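Local coordinates for RILP-like protein 2 (Mus musculus, PDB 4KP3), which takes part in neuronal morphogenesis, positively regulating the establishment and maintenance of dendritic spines, and in cellular protein transport, including transport away from primary cilia, at residues Leu25-Ser28 against Leu32-Asp35; Tyr38-Val43 against Arg66-Leu71; Arg46-Leu51 against Thr58-Lys63. One frame throughout, in Å; residues are numbered along the deposited sequence. Where two conformers were deposited one is given.

How the contacts relate
From the N terminus, contact 1 comes first: it closes a short loop of three residues and leads the chain from helix 22-25 into the start of helix 34-49. Contacts 2 and 3 then join that helix to helix 55-100. Contact 2 spans the 22 residues from 44 to 65, and contact 3 lies within that span, pairing the two helices nearer the bend that joins them. The first two contacts touch through Leu25 CD2 and Ile40 CD1, 3.9 Å apart; contacts 2 and 3 adjoin only along the sequence, their centres about 12 Å apart. All three belong to the RH1 region and also border the second subunit.

Contact 1. Residues Leu25-Ser28 against Leu32-Asp35; sequences LAKS and LTTD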
ATOM      1  N   LEU E  25      13.150   2.707  -1.920  1.00 36.99           N
ATOM      2  CA  LEU E  25      12.322   2.370  -3.075  1.00 41.26           C
ATOM      3  C   LEU E  25      13.136   2.186  -4.357  1.00 42.24           C
ATOM      4  O   LEU E  25      12.743   1.429  -5.242  1.00 47.52           O
ATOM      5  CB  LEU E  25      11.255   3.444  -3.303  1.00 40.52           C
ATOM      6  CG  LEU E  25      10.182   3.655  -2.231  1.00 42.80           C
ATOM      7  CD1 LEU E  25       9.256   4.784  -2.643  1.00 48.36           C
ATOM      8  CD2 LEU E  25       9.390   2.386  -1.995  1.00 36.28           C
ATOM      9  N   ALA E  26      14.266   2.880  -4.449  1.00 42.55           N
ATOM     10  CA  ALA E  26      15.089   2.852  -5.656  1.00 43.58           C
ATOM     11  C   ALA E  26      16.038   1.662  -5.673  1.00 45.65           C
ATOM     12  O   ALA E  26      16.659   1.363  -6.694  1.00 46.13           O
ATOM     13  CB  ALA E  26      15.873   4.146  -5.795  1.00 38.25           C
ATOM     14  N   LYS E  27      16.155   0.990  -4.535  1.00 49.75           N
ATOM     15  CA  LYS E  27      17.084  -0.122  -4.412  1.00 47.57           C
ATOM     16  C   LYS E  27      16.610  -1.335  -5.191  1.00 48.78           C
ATOM     17  O   LYS E  27      15.420  -1.481  -5.479  1.00 50.74           O
ATOM     18  CB  LYS E  27      17.286  -0.488  -2.944  1.00 49.64           C
ATOM     19  CG  LYS E  27      18.640  -0.088  -2.389  1.00 53.87           C
ATOM     20  CD  LYS E  27      18.730  -0.392  -0.908  1.00 53.34           C
ATOM     21  CE  LYS E  27      20.168  -0.571  -0.460  1.00 55.86           C
ATOM     22  NZ  LYS E  27      20.249  -0.958   0.976  1.00 48.96           N
ATOM     23  N   SER E  28      17.553  -2.193  -5.554  1.00 51.84           N
ATOM     24  CA  SER E  28      17.213  -3.484  -6.124  1.00 48.68           C
ATOM     25  C   SER E  28      16.665  -4.339  -4.985  1.00 45.86           C
ATOM     26  O   SER E  28      17.222  -4.328  -3.889  1.00 48.48           O
ATOM     27  CB  SER E  28      18.452  -4.135  -6.732  1.00 52.10           C
ATOM     28  OG  SER E  28      18.087  -5.132  -7.669  1.00 67.94           O
ATOM     29  N   LEU E  32      17.548  -4.981  -0.577  1.00 41.38           N
ATOM     30  CA  LEU E  32      16.860  -4.375   0.552  1.00 41.94           C
ATOM     31  C   LEU E  32      17.389  -4.980   1.848  1.00 44.11           C
ATOM     32  O   LEU E  32      17.692  -6.172   1.909  1.00 46.34           O
ATOM     33  CB  LEU E  32      15.349  -4.607   0.458  1.00 39.63           C
ATOM     34  CG  LEU E  32      14.575  -3.853  -0.627  1.00 39.59           C
ATOM     35  CD1 LEU E  32      13.168  -4.424  -0.733  1.00 33.27           C
ATOM     36  CD2 LEU E  32      14.538  -2.371  -0.291  1.00 39.27           C
ATOM     37  N   THR E  33      17.518  -4.145   2.875  1.00 39.65           N
ATOM     38  CA  THR E  33      17.731  -4.625   4.236  1.00 35.77           C
ATOM     39  C   THR E  33      16.418  -4.480   4.995  1.00 37.23           C
ATOM     40  O   THR E  33      15.498  -3.812   4.522  1.00 42.97           O
ATOM     41  CB  THR E  33      18.786  -3.799   4.970  1.00 41.32           C
ATOM     42  OG1 THR E  33      18.247  -2.505   5.259  1.00 37.38           O
ATOM     43  CG2 THR E  33      20.042  -3.659   4.123  1.00 35.94           C
ATOM     44  N   THR E  34      16.322  -5.086   6.175  1.00 38.15           N
ATOM     45  CA  THR E  34      15.113  -4.927   6.982  1.00 39.98           C
ATOM     46  C   THR E  34      14.931  -3.465   7.402  1.00 42.70           C
ATOM     47  O   THR E  34      13.804  -3.003   7.578  1.00 50.05           O
ATOM     48  CB  THR E  34      15.087  -5.865   8.216  1.00 38.37           C
ATOM     49  OG1 THR E  34      16.291  -5.706   8.973  1.00 43.55           O
ATOM     50  CG2 THR E  34      14.955  -7.321   7.785  1.00 38.74           C
ATOM     51  N   ASP E  35      16.040  -2.740   7.539  1.00 44.29           N
ATOM     52  CA  ASP E  35      15.989  -1.300   7.795  1.00 44.85           C
ATOM     53  C   ASP E  35      15.297  -0.547   6.657  1.00 46.47           C
ATOM     54  O   ASP E  35      14.497   0.356   6.905  1.00 49.71           O
ATOM     55  CB  ASP E  35      17.393  -0.729   8.010  1.00 46.06           C
ATOM     56  CG  ASP E  35      17.945  -1.035   9.389  1.00 50.08           C
ATOM     57  OD1 ASP E  35      17.135  -1.243  10.316  1.00 45.35           O
ATOM     58  OD2 ASP E  35      19.186  -1.060   9.546  1.00 53.23           O
TER
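Lys27 and Leu32 face each other across a short loop that leads into a capping box at the start of helix 34-49, with Thr33 as its N-cap. The more enclosed part of the contact is centred on Leu32, which is buried and is the residue most covered by the other segment. Its CG is turned beside its own backbone N (chi1 -71°), an orientation that lets the branch CD2 reach to 4.3 Å from CB of Lys27. The backbones draw in nearby, with O of Ser28 3.4 Å from N of Leu32. Through its packing on Val75 of helix 55-100 and on Met70 of the second subunit, Leu32 joins the loop to both.

The other side is looser and more polar. The chain of Lys27 is extended beyond CG and slants across Thr33, with NZ 4.2 Å from the methyl CG2, a distant approach with little packing in it. Ser28 is exposed, and its side chain starts away from the other segment. On the 25-28 side, Arg66 of the second subunit hydrogen-bonds to the carbonyl oxygens of Leu25 and Lys27, tying this segment to the partner chain.

Thr33 has its hydroxyl between the backbone N and the carbonyl carbon (chi1 71°), from where OG1 caps a backbone N in the first turn of the helix. The reciprocal half of the box is OD2 of Asp36, a single carboxylate oxygen that accepts the backbone N-H of Thr33 and also forms a salt bridge with NZ of Lys27.

Contact 2. Residues Tyr38-Val43 against Arg66-Leu71; sequences YDISYV and RVMEML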
ATOM      1  N   TYR E  38      11.607  -1.033   6.954  1.00 30.78           N
ATOM      2  CA  TYR E  38      11.126  -0.161   8.025  1.00 38.68           C
ATOM      3  C   TYR E  38      10.979   1.290   7.564  1.00 35.80           C
ATOM      4  O   TYR E  38      10.021   1.973   7.927  1.00 35.17           O
ATOM      5  CB  TYR E  38      12.062  -0.233   9.233  1.00 40.26           C
ATOM      6  CG  TYR E  38      12.242  -1.627   9.788  1.00 41.98           C
ATOM      7  CD1 TYR E  38      11.257  -2.591   9.622  1.00 37.98           C
ATOM      8  CD2 TYR E  38      13.400  -1.982  10.467  1.00 43.11           C
ATOM      9  CE1 TYR E  38      11.414  -3.864  10.119  1.00 38.99           C
ATOM     10  CE2 TYR E  38      13.568  -3.257  10.970  1.00 40.64           C
ATOM     11  CZ  TYR E  38      12.570  -4.194  10.794  1.00 41.74           C
ATOM     12  OH  TYR E  38      12.727  -5.468  11.292  1.00 35.93           O
ATOM     13  N   ASP E  39      11.934   1.753   6.762  1.00 34.22           N
ATOM     14  CA  ASP E  39      11.889   3.108   6.220  1.00 30.55           C
ATOM     15  C   ASP E  39      10.678   3.301   5.311  1.00 37.80           C
ATOM     16  O   ASP E  39       9.926   4.261   5.471  1.00 35.30           O
ATOM     17  CB  ASP E  39      13.177   3.439   5.458  1.00 35.38           C
ATOM     18  CG  ASP E  39      14.366   3.643   6.379  1.00 45.24           C
ATOM     19  OD1 ASP E  39      14.159   3.819   7.598  1.00 45.69           O
ATOM     20  OD2 ASP E  39      15.510   3.636   5.880  1.00 52.71           O
ATOM     21  N   ILE E  40      10.496   2.377   4.367  1.00 32.50           N
ATOM     22  CA  ILE E  40       9.353   2.392   3.458  1.00 29.04           C
ATOM     23  C   ILE E  40       8.046   2.394   4.243  1.00 26.35           C
ATOM     24  O   ILE E  40       7.098   3.101   3.895  1.00 36.25           O
ATOM     25  CB  ILE E  40       9.375   1.166   2.517  1.00 33.46           C
ATOM     26  CG1 ILE E  40      10.600   1.209   1.603  1.00 36.00           C
ATOM     27  CG2 ILE E  40       8.103   1.094   1.675  1.00 30.07           C
ATOM     28  CD1 ILE E  40      10.783  -0.050   0.760  1.00 27.03           C
ATOM     29  N   SER E  41       8.008   1.602   5.308  1.00 26.48           N
ATOM     30  CA  SER E  41       6.818   1.487   6.144  1.00 36.02           C
ATOM     31  C   SER E  41       6.410   2.823   6.754  1.00 37.30           C
ATOM     32  O   SER E  41       5.222   3.147   6.816  1.00 32.35           O
ATOM     33  CB  SER E  41       7.052   0.471   7.260  1.00 38.06           C
ATOM     34  OG  SER E  41       7.444  -0.783   6.736  1.00 40.86           O
ATOM     35  N   TYR E  42       7.394   3.594   7.211  1.00 33.16           N
ATOM     36  CA  TYR E  42       7.090   4.874   7.831  1.00 38.92           C
ATOM     37  C   TYR E  42       6.456   5.853   6.851  1.00 39.00           C
ATOM     38  O   TYR E  42       5.437   6.471   7.162  1.00 36.49           O
ATOM     39  CB  TYR E  42       8.326   5.510   8.477  1.00 48.81           C
ATOM     40  CG  TYR E  42       8.050   6.909   8.972  1.00 54.71           C
ATOM     41  CD1 TYR E  42       7.126   7.137   9.985  1.00 53.39           C
ATOM     42  CD2 TYR E  42       8.698   8.004   8.419  1.00 65.41           C
ATOM     43  CE1 TYR E  42       6.855   8.416  10.435  1.00 63.69           C
ATOM     44  CE2 TYR E  42       8.440   9.291   8.866  1.00 67.89           C
ATOM     45  CZ  TYR E  42       7.518   9.490   9.874  1.00 68.66           C
ATOM     46  OH  TYR E  42       7.257  10.766  10.320  1.00 73.31           O
ATOM     47  N   VAL E  43       7.044   5.992   5.668  1.00 34.74           N
ATOM     48  CA  VAL E  43       6.529   6.979   4.724  1.00 40.98           C
ATOM     49  C   VAL E  43       5.198   6.552   4.098  1.00 36.79           C
ATOM     50  O   VAL E  43       4.354   7.395   3.803  1.00 39.85           O
ATOM     51  CB  VAL E  43       7.573   7.403   3.662  1.00 39.72           C
ATOM     52  CG1 VAL E  43       8.950   6.879   4.029  1.00 36.11           C
ATOM     53  CG2 VAL E  43       7.160   6.952   2.282  1.00 38.85           C
ATOM     54  N   ARG E  66       0.234  -5.934   6.295  1.00 31.03           N
ATOM     55  CA  ARG E  66       0.479  -7.346   6.006  0.55 26.18           C
ATOM     56  C   ARG E  66       1.479  -7.519   4.859  1.00 29.41           C
ATOM     57  O   ARG E  66       2.382  -8.351   4.934  1.00 28.19           O
ATOM     58  CB  ARG E  66      -0.834  -8.063   5.679  0.55 25.20           C
ATOM     59  CG  ARG E  66      -0.691  -9.552   5.381  0.55 28.55           C
ATOM     60  CD  ARG E  66      -0.216 -10.339   6.598  0.55 31.23           C
ATOM     61  NE  ARG E  66      -1.062 -10.116   7.768  0.55 32.23           N
ATOM     62  CZ  ARG E  66      -2.187 -10.778   8.019  0.55 34.20           C
ATOM     63  NH1 ARG E  66      -2.613 -11.710   7.175  0.55 31.33           N
ATOM     64  NH2 ARG E  66      -2.889 -10.505   9.110  0.55 26.13           N
ATOM     65  N   VAL E  67       1.316  -6.730   3.800  1.00 21.96           N
ATOM     66  CA  VAL E  67       2.243  -6.785   2.674  1.00 21.90           C
ATOM     67  C   VAL E  67       3.671  -6.441   3.108  1.00 29.89           C
ATOM     68  O   VAL E  67       4.618  -7.131   2.735  1.00 28.91           O
ATOM     69  CB  VAL E  67       1.790  -5.863   1.510  1.00 30.87           C
ATOM     70  CG1 VAL E  67       2.927  -5.628   0.522  1.00 26.48           C
ATOM     71  CG2 VAL E  67       0.584  -6.461   0.795  1.00 31.48           C
ATOM     72  N   MET E  68       3.819  -5.386   3.907  1.00 28.28           N
ATOM     73  CA  MET E  68       5.134  -4.973   4.390  1.00 27.85           C
ATOM     74  C   MET E  68       5.737  -6.019   5.328  1.00 30.21           C
ATOM     75  O   MET E  68       6.943  -6.267   5.295  1.00 25.77           O
ATOM     76  CB  MET E  68       5.064  -3.602   5.077  1.00 22.92           C
ATOM     77  CG  MET E  68       4.625  -2.469   4.167  1.00 23.22           C
ATOM     78  SD  MET E  68       5.723  -2.268   2.753  1.00 36.43           S
ATOM     79  CE  MET E  68       7.291  -1.970   3.557  1.00 39.40           C
ATOM     80  N   GLU E  69       4.893  -6.624   6.162  1.00 28.39           N
ATOM     81  CA  GLU E  69       5.303  -7.746   7.009  1.00 26.05           C
ATOM     82  C   GLU E  69       5.897  -8.894   6.187  1.00 35.14           C
ATOM     83  O   GLU E  69       6.943  -9.452   6.541  1.00 33.57           O
ATOM     84  CB  GLU E  69       4.119  -8.255   7.843  1.00 23.69           C
ATOM     85  CG  GLU E  69       3.782  -7.390   9.054  1.00 30.92           C
ATOM     86  CD  GLU E  69       2.515  -7.826   9.772  1.00 34.48           C
ATOM     87  OE1 GLU E  69       1.695  -8.548   9.169  1.00 32.85           O
ATOM     88  OE2 GLU E  69       2.336  -7.436  10.944  1.00 41.80           O
ATOM     89  N   MET E  70       5.231  -9.235   5.086  1.00 26.85           N
ATOM     90  CA  MET E  70       5.696 -10.322   4.227  1.00 27.71           C
ATOM     91  C   MET E  70       7.001  -9.932   3.563  1.00 29.36           C
ATOM     92  O   MET E  70       7.906 -10.756   3.420  1.00 28.59           O
ATOM     93  CB  MET E  70       4.634 -10.695   3.186  1.00 31.42           C
ATOM     94  CG  MET E  70       3.387 -11.302   3.813  1.00 39.30           C
ATOM     95  SD  MET E  70       2.122 -11.788   2.636  1.00 53.75           S
ATOM     96  CE  MET E  70       1.912 -10.271   1.731  1.00 38.18           C
ATOM     97  N   LEU E  71       7.097  -8.663   3.179  1.00 30.09           N
ATOM     98  CA  LEU E  71       8.319  -8.121   2.602  1.00 24.31           C
ATOM     99  C   LEU E  71       9.465  -8.188   3.607  1.00 25.73           C
ATOM    100  O   LEU E  71      10.562  -8.625   3.263  1.00 33.06           O
ATOM    101  CB  LEU E  71       8.095  -6.679   2.142  1.00 31.62           C
ATOM    102  CG  LEU E  71       9.251  -6.025   1.389  1.00 33.04           C
ATOM    103  CD1 LEU E  71       9.485  -6.746   0.092  1.00 33.30           C
ATOM    104  CD2 LEU E  71       8.963  -4.560   1.121  1.00 37.79           C
TER
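Met68 meets Ile40 and Ser41 in a buried, mainly apolar contact between the two antiparallel arms of a helical hairpin, helix 34-49 and helix 55-100. The backbones come nearest at Ser41 and Met68, whose CA atoms are 6.9 Å apart. The Met68 chain is bent at both chi2 (-59°) and chi3 (-58°), which folds its terminal methyl into the corner between the two residues of the facing helix. CE lies 3.7 Å from CG2 of Ile40, and the two side chains cross at about a right angle. CE also comes to 3.4 Å from OG of Ser41.

That hydroxyl is turned beside its own backbone N (chi1 -56°). Val37, one turn earlier, packs on Met68 and Leu71. Ile40 extends the cluster toward Leu25 and toward Met70 of the second subunit, while a chain of another protein places apolar side chains against Ser41 and Met68.

The hydroxyl of Ser41, the polar group that Met68 touches, gives its proton to Val37 O within its own helix, so the Met68 patch itself is held by dispersion and hydrophobic burial; beside it, the hydrogen bond from Tyr38 OH to Glu72 OE2 supplies a directed link between the arms.

Contact 3. Residues Arg46-Leu51 against Thr58-Lys63; sequences RELMAL and TRLQFK
Leu48 projects from helix 34-49 onto Leu60 and Gln61 of helix 55-100, and its two methyls divide the work. The backbones are nearest at Leu48 and Gln61, with CA atoms 6.6 Å apart. Leu48 holds CG beside its own backbone N (chi1 -79°), and the fork at CG sets CD1 against the base of Gln61: this methyl is 3.9 Å from CG of Gln61 and 3.9 Å from its CA. CD2, the other branch, reaches CD2 of Leu60 at 4.2 Å, the two leucines crossing at about a right angle.

Gln61 has CG opposite its backbone N (chi1 -175°) and continues in an extended chain. It therefore offers Leu48 its aliphatic CB and CG, while the amide is carried past the methyl. With CG of Leu60 likewise anti to N, CD2 is the branch that meets Leu48.

The pair is repeated across the dimer, where Leu48 packs on Leu60 of the second subunit and Leu60 on its Leu48. Salt bridges between Glu47 and Lys63 run between the subunits in both directions. Leucines shared within and between chains, flanked by reciprocal charge pairs, are consistent with two helical hairpins packed as a dimeric four-helix bundle.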
ATOM      1  N   ARG E  46       2.690   7.501   6.737  1.00 32.77           N
ATOM      2  CA  ARG E  46       2.362   8.926   6.703  1.00 38.38           C
ATOM      3  C   ARG E  46       1.328   9.230   5.634  1.00 37.89           C
ATOM      4  O   ARG E  46       0.366   9.965   5.864  1.00 36.95           O
ATOM      5  CB  ARG E  46       3.610   9.771   6.428  1.00 39.08           C
ATOM      6  CG  ARG E  46       4.593   9.868   7.573  1.00 55.02           C
ATOM      7  CD  ARG E  46       5.565  11.020   7.346  1.00 75.57           C
ATOM      8  NE  ARG E  46       6.073  11.059   5.974  1.00 82.61           N
ATOM      9  CZ  ARG E  46       7.329  11.344   5.644  1.00 81.59           C
ATOM     10  NH1 ARG E  46       8.221  11.614   6.589  1.00 86.22           N
ATOM     11  NH2 ARG E  46       7.695  11.358   4.370  1.00 70.02           N
ATOM     12  N   GLU E  47       1.537   8.670   4.452  1.00 40.85           N
ATOM     13  CA  GLU E  47       0.648   8.942   3.335  1.00 41.78           C
ATOM     14  C   GLU E  47      -0.737   8.353   3.572  1.00 40.32           C
ATOM     15  O   GLU E  47      -1.744   8.975   3.235  1.00 44.18           O
ATOM     16  CB  GLU E  47       1.276   8.462   2.033  1.00 30.02           C
ATOM     17  CG  GLU E  47       2.549   9.227   1.721  1.00 42.89           C
ATOM     18  CD  GLU E  47       3.159   8.856   0.390  1.00 56.31           C
ATOM     19  OE1 GLU E  47       2.439   8.306  -0.467  1.00 56.62           O
ATOM     20  OE2 GLU E  47       4.364   9.121   0.203  1.00 66.81           O
ATOM     21  N   LEU E  48      -0.785   7.173   4.183  1.00 34.34           N
ATOM     22  CA  LEU E  48      -2.059   6.573   4.573  1.00 41.21           C
ATOM     23  C   LEU E  48      -2.763   7.418   5.632  1.00 45.23           C
ATOM     24  O   LEU E  48      -3.965   7.661   5.542  1.00 48.33           O
ATOM     25  CB  LEU E  48      -1.854   5.147   5.092  1.00 29.06           C
ATOM     26  CG  LEU E  48      -1.652   4.057   4.041  1.00 35.15           C
ATOM     27  CD1 LEU E  48      -1.017   2.830   4.667  1.00 26.67           C
ATOM     28  CD2 LEU E  48      -2.982   3.700   3.390  1.00 26.90           C
ATOM     29  N   MET E  49      -2.004   7.858   6.633  1.00 41.99           N
ATOM     30  CA  MET E  49      -2.541   8.686   7.711  1.00 46.85           C
ATOM     31  C   MET E  49      -3.095  10.008   7.187  1.00 50.04           C
ATOM     32  O   MET E  49      -4.141  10.473   7.633  1.00 56.06           O
ATOM     33  CB  MET E  49      -1.464   8.943   8.774  1.00 54.93           C
ATOM     34  CG  MET E  49      -1.903   9.855   9.913  1.00 62.46           C
ATOM     35  SD  MET E  49      -0.621  10.081  11.164  1.00107.32           S
ATOM     36  CE  MET E  49       0.641  10.942  10.226  1.00 98.61           C
ATOM     37  N   ALA E  50      -2.395  10.604   6.227  1.00 48.34           N
ATOM     38  CA  ALA E  50      -2.842  11.858   5.634  1.00 49.47           C
ATOM     39  C   ALA E  50      -4.131  11.708   4.811  1.00 54.37           C
ATOM     40  O   ALA E  50      -4.680  12.699   4.336  1.00 58.86           O
ATOM     41  CB  ALA E  50      -1.737  12.470   4.791  1.00 37.85           C
ATOM     42  N   LEU E  51      -4.607  10.478   4.633  1.00 52.03           N
ATOM     43  CA  LEU E  51      -5.842  10.255   3.876  1.00 54.67           C
ATOM     44  C   LEU E  51      -7.086  10.230   4.755  1.00 61.32           C
ATOM     45  O   LEU E  51      -8.208  10.158   4.249  1.00 59.23           O
ATOM     46  CB  LEU E  51      -5.768   8.973   3.054  1.00 41.49           C
ATOM     47  CG  LEU E  51      -4.810   8.991   1.870  1.00 38.72           C
ATOM     48  CD1 LEU E  51      -4.895   7.668   1.140  1.00 42.07           C
ATOM     49  CD2 LEU E  51      -5.129  10.149   0.944  1.00 44.09           C
ATOM     50  N   THR E  58      -8.562   2.597   6.368  1.00 36.61           N
ATOM     51  CA  THR E  58      -7.993   1.812   7.457  1.00 39.10           C
ATOM     52  C   THR E  58      -7.861   0.333   7.087  1.00 40.83           C
ATOM     53  O   THR E  58      -6.857  -0.303   7.409  1.00 45.42           O
ATOM     54  CB  THR E  58      -8.803   1.978   8.765  1.00 39.72           C
ATOM     55  OG1 THR E  58      -8.984   3.370   9.043  1.00 48.18           O
ATOM     56  CG2 THR E  58      -8.074   1.348   9.927  1.00 33.92           C
ATOM     57  N   ARG E  59      -8.869  -0.213   6.411  1.00 40.19           N
ATOM     58  CA  ARG E  59      -8.789  -1.586   5.917  1.00 39.00           C
ATOM     59  C   ARG E  59      -7.620  -1.748   4.958  1.00 34.50           C
ATOM     60  O   ARG E  59      -6.884  -2.734   5.025  1.00 39.14           O
ATOM     61  CB  ARG E  59     -10.089  -1.999   5.230  1.00 42.13           C
ATOM     62  CG  ARG E  59     -11.215  -2.282   6.199  1.00 51.53           C
ATOM     63  CD  ARG E  59     -12.498  -2.654   5.486  1.00 66.58           C
ATOM     64  NE  ARG E  59     -13.650  -2.467   6.364  1.00 83.13           N
ATOM     65  CZ  ARG E  59     -14.905  -2.733   6.022  1.00 95.57           C
ATOM     66  NH1 ARG E  59     -15.176  -3.207   4.814  1.00101.03           N
ATOM     67  NH2 ARG E  59     -15.888  -2.527   6.888  1.00 97.53           N
ATOM     68  N   LEU E  60      -7.447  -0.774   4.072  1.00 33.66           N
ATOM     69  CA  LEU E  60      -6.301  -0.762   3.164  1.00 38.98           C
ATOM     70  C   LEU E  60      -4.990  -0.657   3.948  1.00 40.58           C
ATOM     71  O   LEU E  60      -3.999  -1.312   3.617  1.00 35.12           O
ATOM     72  CB  LEU E  60      -6.416   0.395   2.169  1.00 30.33           C
ATOM     73  CG  LEU E  60      -5.232   0.583   1.218  1.00 33.89           C
ATOM     74  CD1 LEU E  60      -5.114  -0.597   0.259  1.00 38.39           C
ATOM     75  CD2 LEU E  60      -5.360   1.889   0.460  1.00 32.60           C
ATOM     76  N   GLN E  61      -4.998   0.158   4.998  1.00 38.07           N
ATOM     77  CA  GLN E  61      -3.818   0.352   5.838  1.00 34.36           C
ATOM     78  C   GLN E  61      -3.315  -0.963   6.432  1.00 32.53           C
ATOM     79  O   GLN E  61      -2.141  -1.313   6.293  1.00 34.86           O
ATOM     80  CB  GLN E  61      -4.123   1.355   6.952  1.00 32.37           C
ATOM     81  CG  GLN E  61      -2.939   1.729   7.832  1.00 30.52           C
ATOM     82  CD  GLN E  61      -3.362   2.593   9.010  1.00 39.84           C
ATOM     83  OE1 GLN E  61      -4.351   2.300   9.679  1.00 40.43           O
ATOM     84  NE2 GLN E  61      -2.625   3.675   9.254  1.00 33.14           N
ATOM     85  N   PHE E  62      -4.207  -1.704   7.078  1.00 29.33           N
ATOM     86  CA  PHE E  62      -3.818  -2.973   7.681  1.00 32.00           C
ATOM     87  C   PHE E  62      -3.503  -4.046   6.650  1.00 34.19           C
ATOM     88  O   PHE E  62      -2.783  -5.002   6.941  1.00 39.61           O
ATOM     89  CB  PHE E  62      -4.862  -3.437   8.696  1.00 30.14           C
ATOM     90  CG  PHE E  62      -4.817  -2.655   9.973  1.00 35.25           C
ATOM     91  CD1 PHE E  62      -3.803  -2.877  10.893  1.00 36.28           C
ATOM     92  CD2 PHE E  62      -5.751  -1.668  10.237  1.00 32.51           C
ATOM     93  CE1 PHE E  62      -3.740  -2.147  12.069  1.00 39.33           C
ATOM     94  CE2 PHE E  62      -5.692  -0.934  11.407  1.00 38.02           C
ATOM     95  CZ  PHE E  62      -4.686  -1.175  12.326  1.00 34.76           C
ATOM     96  N   LYS E  63      -4.026  -3.871   5.440  1.00 26.57           N
ATOM     97  CA  LYS E  63      -3.697  -4.759   4.334  1.00 32.25           C
ATOM     98  C   LYS E  63      -2.261  -4.479   3.876  1.00 37.47           C
ATOM     99  O   LYS E  63      -1.484  -5.401   3.627  1.00 38.99           O
ATOM    100  CB  LYS E  63      -4.702  -4.568   3.193  1.00 37.26           C
ATOM    101  CG  LYS E  63      -4.675  -5.653   2.145  1.00 50.72           C
ATOM    102  CD  LYS E  63      -6.037  -5.813   1.480  1.00 57.27           C
ATOM    103  CE  LYS E  63      -7.114  -6.130   2.508  1.00 58.91           C
ATOM    104  NZ  LYS E  63      -8.443  -6.386   1.882  1.00 60.54           N
TER